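Local atomic coordinates of ThiJ/PfpI family protein (Pseudomonas syringae pv. tomato, PDB entry 3EWN), a protein that is of unknown function but belongs to the DJ-1/PfpI family, within the class I glutamine amidotransferase-like clan. Residues 137-142 with 167-172. Residues are numbered along the deposited sequence; the frame is centred on the assembly and turned at random.
Sequences KGYKAT and RNRITG
G138 meets R167 through its carbonyl oxygen, which takes a weak, bent hydrogen bond of 3.1 Å from R167 NH1 at the edge of the guanidinium. Y139 follows and illustrates a double cation-pi sandwich: its ring is held between two arginines on opposite faces. R169 lies almost parallel to the ring, planes 5° apart, its CZ 3.8 Å from the ring centroid, while its CD makes a CH-pi contact over the same face. A bend at chi2 (63°) folds this arginine back so that both aliphatic chain and guanidinium run across the ring. R167 covers the other face, CE1 of Y139 lying 3.3 Å from R167 CZ. N168 OD1 accepts a bond from R169 NH1 (2.7 Å) on a lone pair and in the guanidinium plane, and R169 NE donates a hydrogen bond to L135 O; together they fix the rotation of the group. A water joins Y139 OH to N168 OD1. A second water lies between K140 O and T171 OG1 and probably links them, and A141 packs its CB against that hydroxyl. T142 N then donates to T171 OG1 directly, nearly straight at 3.0 Å, and its CG2 rests on the G172 backbone. Short strand 140-141 and a strand of the central mixed sheet are thus joined through side chains, water and single backbone atoms. The tyrosine's pi faces probably ease the juxtaposition of two positive charges.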
ATOM      1  N   LYS A 137      19.399 -18.662  -8.445  1.00  9.58           N
ATOM      2  CA  LYS A 137      20.705 -19.303  -8.572  1.00 10.14           C
ATOM      3  C   LYS A 137      21.654 -18.426  -9.375  1.00  9.74           C
ATOM      4  O   LYS A 137      21.548 -18.334 -10.599  1.00 10.10           O
ATOM      5  CB  LYS A 137      20.559 -20.671  -9.247  1.00 12.71           C
ATOM      6  CG  LYS A 137      19.711 -21.663  -8.467  1.00 18.51           C
ATOM      7  CD  LYS A 137      19.677 -23.022  -9.155  1.00 22.11           C
ATOM      8  CE  LYS A 137      18.707 -23.961  -8.463  1.00 25.45           C
ATOM      9  NZ  LYS A 137      18.994 -24.067  -7.006  1.00 29.55           N
ATOM     10  N   GLY A 138      22.577 -17.774  -8.673  1.00  9.11           N
ATOM     11  CA  GLY A 138      23.538 -16.902  -9.324  1.00  9.58           C
ATOM     12  C   GLY A 138      23.004 -15.512  -9.628  1.00  8.20           C
ATOM     13  O   GLY A 138      23.658 -14.734 -10.316  1.00  8.48           O
ATOM     14  N   TYR A 139      21.822 -15.196  -9.108  1.00  8.90           N
ATOM     15  CA  TYR A 139      21.198 -13.894  -9.348  1.00  7.31           C
ATOM     16  C   TYR A 139      21.372 -12.908  -8.207  1.00  9.00           C
ATOM     17  O   TYR A 139      21.264 -13.275  -7.037  1.00  7.59           O
ATOM     18  CB  TYR A 139      19.694 -14.066  -9.584  1.00  8.44           C
ATOM     19  CG  TYR A 139      19.342 -14.690 -10.907  1.00  7.46           C
ATOM     20  CD1 TYR A 139      19.144 -13.903 -12.037  1.00  8.03           C
ATOM     21  CD2 TYR A 139      19.244 -16.077 -11.037  1.00  8.43           C
ATOM     22  CE1 TYR A 139      18.859 -14.482 -13.272  1.00  8.56           C
ATOM     23  CE2 TYR A 139      18.962 -16.661 -12.254  1.00  9.50           C
ATOM     24  CZ  TYR A 139      18.772 -15.864 -13.369  1.00 10.54           C
ATOM     25  OH  TYR A 139      18.496 -16.452 -14.578  1.00 10.52           O
ATOM     26  N   LYS A 140      21.643 -11.652  -8.551  1.00  8.31           N
ATOM     27  CA  LYS A 140      21.755 -10.612  -7.540  1.00  7.97           C
ATOM     28  C   LYS A 140      20.316 -10.346  -7.118  1.00  7.47           C
ATOM     29  O   LYS A 140      19.401 -10.393  -7.941  1.00  7.73           O
ATOM     30  CB  LYS A 140      22.358  -9.333  -8.136  1.00  7.61           C
ATOM     31  CG  LYS A 140      23.848  -9.395  -8.373  1.00  9.70           C
ATOM     32  CD  LYS A 140      24.330  -8.175  -9.151  1.00 12.07           C
ATOM     33  CE  LYS A 140      24.015  -6.873  -8.436  1.00 14.26           C
ATOM     34  NZ  LYS A 140      24.425  -5.698  -9.261  1.00 16.57           N
ATOM     35  N   ALA A 141      20.111 -10.076  -5.837  1.00  7.93           N
ATOM     36  CA  ALA A 141      18.770  -9.809  -5.346  1.00  7.56           C
ATOM     37  C   ALA A 141      18.832  -9.136  -3.991  1.00  8.11           C
ATOM     38  O   ALA A 141      19.802  -9.298  -3.250  1.00  8.70           O
ATOM     39  CB  ALA A 141      17.976 -11.110  -5.251  1.00  8.26           C
ATOM     40  N   THR A 142      17.794  -8.371  -3.675  1.00  7.23           N
ATOM     41  CA  THR A 142      17.730  -7.685  -2.396  1.00  7.27           C
ATOM     42  C   THR A 142      16.568  -8.257  -1.592  1.00  7.25           C
ATOM     43  O   THR A 142      15.918  -9.207  -2.022  1.00  6.93           O
ATOM     44  CB  THR A 142      17.559  -6.156  -2.587  1.00  7.44           C
ATOM     45  OG1 THR A 142      17.604  -5.509  -1.307  1.00  9.94           O
ATOM     46  CG2 THR A 142      16.238  -5.838  -3.260  1.00  7.25           C
ATOM     47  N   ARG A 167      19.187  -9.494 -15.067  1.00  8.20           N
ATOM     48  CA  ARG A 167      18.525 -10.200 -16.146  1.00  8.26           C
ATOM     49  C   ARG A 167      17.015 -10.056 -15.940  1.00 10.07           C
ATOM     50  O   ARG A 167      16.514  -8.935 -15.837  1.00 10.27           O
ATOM     51  CB  ARG A 167      18.977 -11.664 -16.166  1.00  9.21           C
ATOM     52  CG  ARG A 167      20.377 -11.832 -16.775  1.00  8.89           C
ATOM     53  CD  ARG A 167      21.031 -13.138 -16.348  1.00  9.70           C
ATOM     54  NE  ARG A 167      21.501 -13.070 -14.967  1.00  7.79           N
ATOM     55  CZ  ARG A 167      21.931 -14.115 -14.274  1.00  7.03           C
ATOM     56  NH1 ARG A 167      22.341 -13.954 -13.022  1.00  8.55           N
ATOM     57  NH2 ARG A 167      21.941 -15.324 -14.829  1.00  8.65           N
ATOM     58  N   ASN A 168      16.282 -11.161 -15.862  1.00  8.81           N
ATOM     59  CA  ASN A 168      14.841 -11.045 -15.683  1.00  8.72           C
ATOM     60  C   ASN A 168      14.382 -11.197 -14.233  1.00  9.01           C
ATOM     61  O   ASN A 168      13.214 -11.472 -13.971  1.00 10.46           O
ATOM     62  CB  ASN A 168      14.118 -12.044 -16.590  1.00  9.33           C
ATOM     63  CG  ASN A 168      14.186 -13.456 -16.069  1.00 11.09           C
ATOM     64  OD1 ASN A 168      15.201 -13.880 -15.515  1.00 12.74           O
ATOM     65  ND2 ASN A 168      13.103 -14.201 -16.254  1.00  9.69           N
ATOM     66  N   ARG A 169      15.310 -11.017 -13.298  1.00  7.57           N
ATOM     67  CA  ARG A 169      15.000 -11.081 -11.872  1.00  8.32           C
ATOM     68  C   ARG A 169      15.019  -9.650 -11.354  1.00  8.57           C
ATOM     69  O   ARG A 169      16.045  -8.978 -11.429  1.00  9.36           O
ATOM     70  CB  ARG A 169      16.059 -11.888 -11.109  1.00  6.92           C
ATOM     71  CG  ARG A 169      15.722 -13.355 -10.873  1.00  8.16           C
ATOM     72  CD  ARG A 169      15.599 -14.137 -12.174  1.00  9.80           C
ATOM     73  NE  ARG A 169      15.616 -15.574 -11.911  1.00  9.90           N
ATOM     74  CZ  ARG A 169      15.482 -16.511 -12.844  1.00 12.74           C
ATOM     75  NH1 ARG A 169      15.314 -16.166 -14.114  1.00 12.39           N
ATOM     76  NH2 ARG A 169      15.535 -17.793 -12.510  1.00 12.26           N
ATOM     77  N   ILE A 170      13.887  -9.182 -10.840  1.00  8.87           N
ATOM     78  CA  ILE A 170      13.814  -7.828 -10.304  1.00  8.72           C
ATOM     79  C   ILE A 170      13.232  -7.908  -8.899  1.00  8.42           C
ATOM     80  O   ILE A 170      12.111  -8.382  -8.703  1.00  8.53           O
ATOM     81  CB  ILE A 170      12.942  -6.923 -11.199  1.00  9.71           C
ATOM     82  CG1 ILE A 170      13.501  -6.939 -12.628  1.00  9.83           C
ATOM     83  CG2 ILE A 170      12.932  -5.498 -10.641  1.00 11.45           C
ATOM     84  CD1 ILE A 170      12.718  -6.130 -13.638  1.00 14.27           C
ATOM     85  N   THR A 171      14.008  -7.461  -7.918  1.00  7.74           N
ATOM     86  CA  THR A 171      13.570  -7.513  -6.532  1.00  7.38           C
ATOM     87  C   THR A 171      13.623  -6.158  -5.838  1.00  7.54           C
ATOM     88  O   THR A 171      14.494  -5.333  -6.116  1.00  7.84           O
ATOM     89  CB  THR A 171      14.423  -8.526  -5.721  1.00  7.36           C
ATOM     90  OG1 THR A 171      15.819  -8.243  -5.907  1.00  8.26           O
ATOM     91  CG2 THR A 171      14.137  -9.950  -6.169  1.00  8.07           C
ATOM     92  N   GLY A 172      12.667  -5.935  -4.943  1.00  6.18           N
ATOM     93  CA  GLY A 172      12.618  -4.693  -4.196  1.00  7.93           C
ATOM     94  C   GLY A 172      12.968  -4.976  -2.749  1.00  8.11           C
ATOM     95  O   GLY A 172      12.784  -6.094  -2.272  1.00  7.66           O
TER
HETATM   96  O   HOH W   1      17.668 -15.017 -16.546  1.00 16.66           O
HETATM   97  O   HOH W   2      16.793  -9.326  -8.217  1.00  9.18           O